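PDB 5XE2: endoribonuclease MazF4 from Mycobacterium tuberculosis, which cleaves single-stranded mRNA within the sequence UCGCU as the endoribonuclease toxin of a type II toxin-antitoxin system, its toxicity neutralised by the antitoxin MazE4. Local coordinates for residues Pro22-Ser27 with Val39-Thr44. Residues are numbered along the deposited sequence; the frame is centred on the assembly and turned at random.
Sequences PWLIVS and VAVRLT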
ATOM      1  N   PRO A  22      11.687  -7.677   8.815  1.00 25.82           N
ATOM      2  CA  PRO A  22      12.152  -6.628   7.904  1.00 24.11           C
ATOM      3  C   PRO A  22      11.077  -6.114   6.958  1.00 21.73           C
ATOM      4  O   PRO A  22      10.273  -6.895   6.443  1.00 20.96           O
ATOM      5  CB  PRO A  22      13.286  -7.299   7.122  1.00 24.98           C
ATOM      6  CG  PRO A  22      13.014  -8.753   7.197  1.00 26.21           C
ATOM      7  CD  PRO A  22      12.208  -9.007   8.441  1.00 26.17           C
ATOM      8  N   TRP A  23      11.089  -4.800   6.745  1.00 19.20           N
ATOM      9  CA  TRP A  23      10.141  -4.121   5.876  1.00 18.41           C
ATOM     10  C   TRP A  23      10.903  -3.240   4.905  1.00 17.30           C
ATOM     11  O   TRP A  23      11.823  -2.530   5.302  1.00 16.63           O
ATOM     12  CB  TRP A  23       9.175  -3.263   6.696  1.00 18.17           C
ATOM     13  CG  TRP A  23       8.194  -4.041   7.505  1.00 18.60           C
ATOM     14  CD1 TRP A  23       8.397  -4.580   8.743  1.00 19.38           C
ATOM     15  CD2 TRP A  23       6.841  -4.365   7.144  1.00 18.97           C
ATOM     16  NE1 TRP A  23       7.257  -5.217   9.177  1.00 19.21           N
ATOM     17  CE2 TRP A  23       6.287  -5.105   8.217  1.00 19.05           C
ATOM     18  CE3 TRP A  23       6.043  -4.106   6.019  1.00 18.75           C
ATOM     19  CZ2 TRP A  23       4.972  -5.587   8.201  1.00 19.10           C
ATOM     20  CZ3 TRP A  23       4.737  -4.585   6.000  1.00 18.69           C
ATOM     21  CH2 TRP A  23       4.214  -5.315   7.091  1.00 18.93           C
ATOM     22  N   LEU A  24      10.493  -3.289   3.641  1.00 17.02           N
ATOM     23  CA  LEU A  24      11.076  -2.486   2.573  1.00 16.91           C
ATOM     24  C   LEU A  24      10.250  -1.229   2.309  1.00 16.38           C
ATOM     25  O   LEU A  24       9.058  -1.333   1.987  1.00 15.65           O
ATOM     26  CB  LEU A  24      11.143  -3.301   1.289  1.00 17.64           C
ATOM     27  CG  LEU A  24      11.506  -2.505   0.030  1.00 18.38           C
ATOM     28  CD1 LEU A  24      12.975  -2.136   0.039  1.00 19.13           C
ATOM     29  CD2 LEU A  24      11.158  -3.270  -1.227  1.00 19.17           C
ATOM     30  N   ILE A  25      10.903  -0.068   2.359  1.00 15.47           N
ATOM     31  CA  ILE A  25      10.224   1.223   2.146  1.00 15.49           C
ATOM     32  C   ILE A  25       9.844   1.369   0.665  1.00 14.96           C
ATOM     33  O   ILE A  25      10.715   1.302  -0.207  1.00 14.13           O
ATOM     34  CB  ILE A  25      11.117   2.431   2.528  1.00 15.94           C
ATOM     35  CG1 ILE A  25      11.643   2.330   3.974  1.00 16.68           C
ATOM     36  CG2 ILE A  25      10.363   3.748   2.311  1.00 16.03           C
ATOM     37  CD1 ILE A  25      10.570   2.220   5.033  1.00 17.18           C
ATOM     38  N   VAL A  26       8.553   1.571   0.394  1.00 14.49           N
ATOM     39  CA  VAL A  26       8.066   1.782  -0.987  1.00 14.77           C
ATOM     40  C   VAL A  26       7.419   3.149  -1.256  1.00 14.61           C
ATOM     41  O   VAL A  26       7.169   3.494  -2.415  1.00 15.25           O
ATOM     42  CB  VAL A  26       7.146   0.629  -1.452  1.00 14.62           C
ATOM     43  CG1 VAL A  26       7.952  -0.670  -1.523  1.00 15.23           C
ATOM     44  CG2 VAL A  26       5.942   0.450  -0.531  1.00 14.90           C
ATOM     45  N   SER A  27       7.175   3.935  -0.213  1.00 14.57           N
ATOM     46  CA  SER A  27       6.684   5.298  -0.388  1.00 14.48           C
ATOM     47  C   SER A  27       7.759   6.205  -1.005  1.00 14.79           C
ATOM     48  O   SER A  27       8.955   5.950  -0.879  1.00 14.21           O
ATOM     49  CB  SER A  27       6.163   5.874   0.938  1.00 14.32           C
ATOM     50  OG  SER A  27       6.924   5.421   2.042  1.00 13.48           O
ATOM     51  N   VAL A  39       5.294   4.100   3.910  1.00 14.61           N
ATOM     52  CA  VAL A  39       4.641   2.878   3.478  1.00 14.19           C
ATOM     53  C   VAL A  39       5.723   1.872   3.112  1.00 13.93           C
ATOM     54  O   VAL A  39       6.738   2.223   2.498  1.00 12.97           O
ATOM     55  CB  VAL A  39       3.669   3.113   2.312  1.00 13.96           C
ATOM     56  CG1 VAL A  39       3.080   1.799   1.819  1.00 13.86           C
ATOM     57  CG2 VAL A  39       2.556   4.045   2.751  1.00 13.79           C
ATOM     58  N   ALA A  40       5.489   0.628   3.529  1.00 13.90           N
ATOM     59  CA  ALA A  40       6.434  -0.450   3.349  1.00 13.82           C
ATOM     60  C   ALA A  40       5.742  -1.772   3.024  1.00 14.25           C
ATOM     61  O   ALA A  40       4.542  -1.955   3.283  1.00 13.59           O
ATOM     62  CB  ALA A  40       7.278  -0.596   4.608  1.00 13.96           C
ATOM     63  N   VAL A  41       6.527  -2.683   2.456  1.00 14.97           N
ATOM     64  CA  VAL A  41       6.105  -4.053   2.186  1.00 15.83           C
ATOM     65  C   VAL A  41       7.017  -5.042   2.905  1.00 17.27           C
ATOM     66  O   VAL A  41       8.216  -4.777   3.142  1.00 16.14           O
ATOM     67  CB  VAL A  41       6.072  -4.393   0.682  1.00 15.74           C
ATOM     68  CG1 VAL A  41       4.941  -3.640  -0.008  1.00 15.59           C
ATOM     69  CG2 VAL A  41       7.413  -4.124   0.006  1.00 15.71           C
ATOM     70  N   ARG A  42       6.439  -6.196   3.211  1.00 18.90           N
ATOM     71  CA  ARG A  42       7.063  -7.178   4.087  1.00 21.67           C
ATOM     72  C   ARG A  42       8.132  -7.983   3.345  1.00 21.32           C
ATOM     73  O   ARG A  42       7.945  -8.377   2.188  1.00 19.67           O
ATOM     74  CB  ARG A  42       5.993  -8.119   4.651  1.00 24.85           C
ATOM     75  CG  ARG A  42       6.410  -8.883   5.893  1.00 29.30           C
ATOM     76  CD  ARG A  42       5.229  -9.606   6.549  1.00 34.12           C
ATOM     77  NE  ARG A  42       4.499 -10.513   5.629  1.00 38.55           N
ATOM     78  CZ  ARG A  42       3.895 -11.660   5.980  1.00 42.66           C
ATOM     79  NH1 ARG A  42       3.890 -12.107   7.245  1.00 45.71           N
ATOM     80  NH2 ARG A  42       3.285 -12.388   5.050  1.00 43.69           N
ATOM     81  N   LEU A  43       9.257  -8.205   4.014  1.00 21.05           N
ATOM     82  CA  LEU A  43      10.229  -9.203   3.574  1.00 22.13           C
ATOM     83  C   LEU A  43       9.989 -10.463   4.382  1.00 21.68           C
ATOM     84  O   LEU A  43       9.771 -10.385   5.604  1.00 20.84           O
ATOM     85  CB  LEU A  43      11.670  -8.751   3.786  1.00 23.77           C
ATOM     86  CG  LEU A  43      12.405  -8.184   2.583  1.00 26.34           C
ATOM     87  CD1 LEU A  43      11.986  -6.737   2.351  1.00 27.37           C
ATOM     88  CD2 LEU A  43      13.911  -8.299   2.814  1.00 28.14           C
ATOM     89  N   THR A  44      10.045 -11.611   3.700  1.00 20.96           N
ATOM     90  CA  THR A  44       9.810 -12.910   4.315  1.00 20.68           C
ATOM     91  C   THR A  44      10.784 -13.959   3.772  1.00 20.49           C
ATOM     92  O   THR A  44      11.314 -13.827   2.664  1.00 18.58           O
ATOM     93  CB  THR A  44       8.339 -13.376   4.135  1.00 21.14           C
ATOM     94  OG1 THR A  44       8.167 -14.677   4.709  1.00 22.17           O
ATOM     95  CG2 THR A  44       7.936 -13.423   2.664  1.00 22.27           C
TER
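L24 and V41 form the hydrogen-bonded pair at the middle of an antiparallel ladder between 22-27 and 39-44, parts of the neighbouring strands 21-25 and 37-44 and, in the first, the loop after it, in this PemK/MazF-family toxin. L24 N donates to V41 O at 2.8 Å, V41 N returns a bond to L24 O, and L43 N to P22 O extends the ladder. Where 22-27 leaves the strand, the pairing changes: V39 O accepts from both V26 N (2.9 Å) and S27 N (3.2 Å), which approach from the same face of its carbonyl plane. A side-chain hydroxyl, that of S27, serves as acceptor for V39 N at 2.8 Å in a nearly straight bond (171°); OG sits between the backbone N and the carbonyl carbon (chi1 35°), and the same hydroxyl hydrogen-bonds N32 OD1 in helix 29-34.

On one face of the sheet, the W23 indole lies across the neighbouring strand. R42 CB sits over its six-membered ring, 4.1 Å from the centroid, a CH-pi contact, while the guanidinium leads away. W23 CB meets A40 CB at 3.9 Å.

The other face is aliphatic. L24 and V41 lie side by side, L43 CD1 reaches L24 CB at 3.7 Å, and the V26 and V41 side chains cross at about a right angle. The helix 88-101 covers this layer, with M91 and I94 against L24 and L98 against V26 and V41.

Backbone and serine bonds thus probably fix the register, while the apolar contacts tie the sheet to helix 88-101.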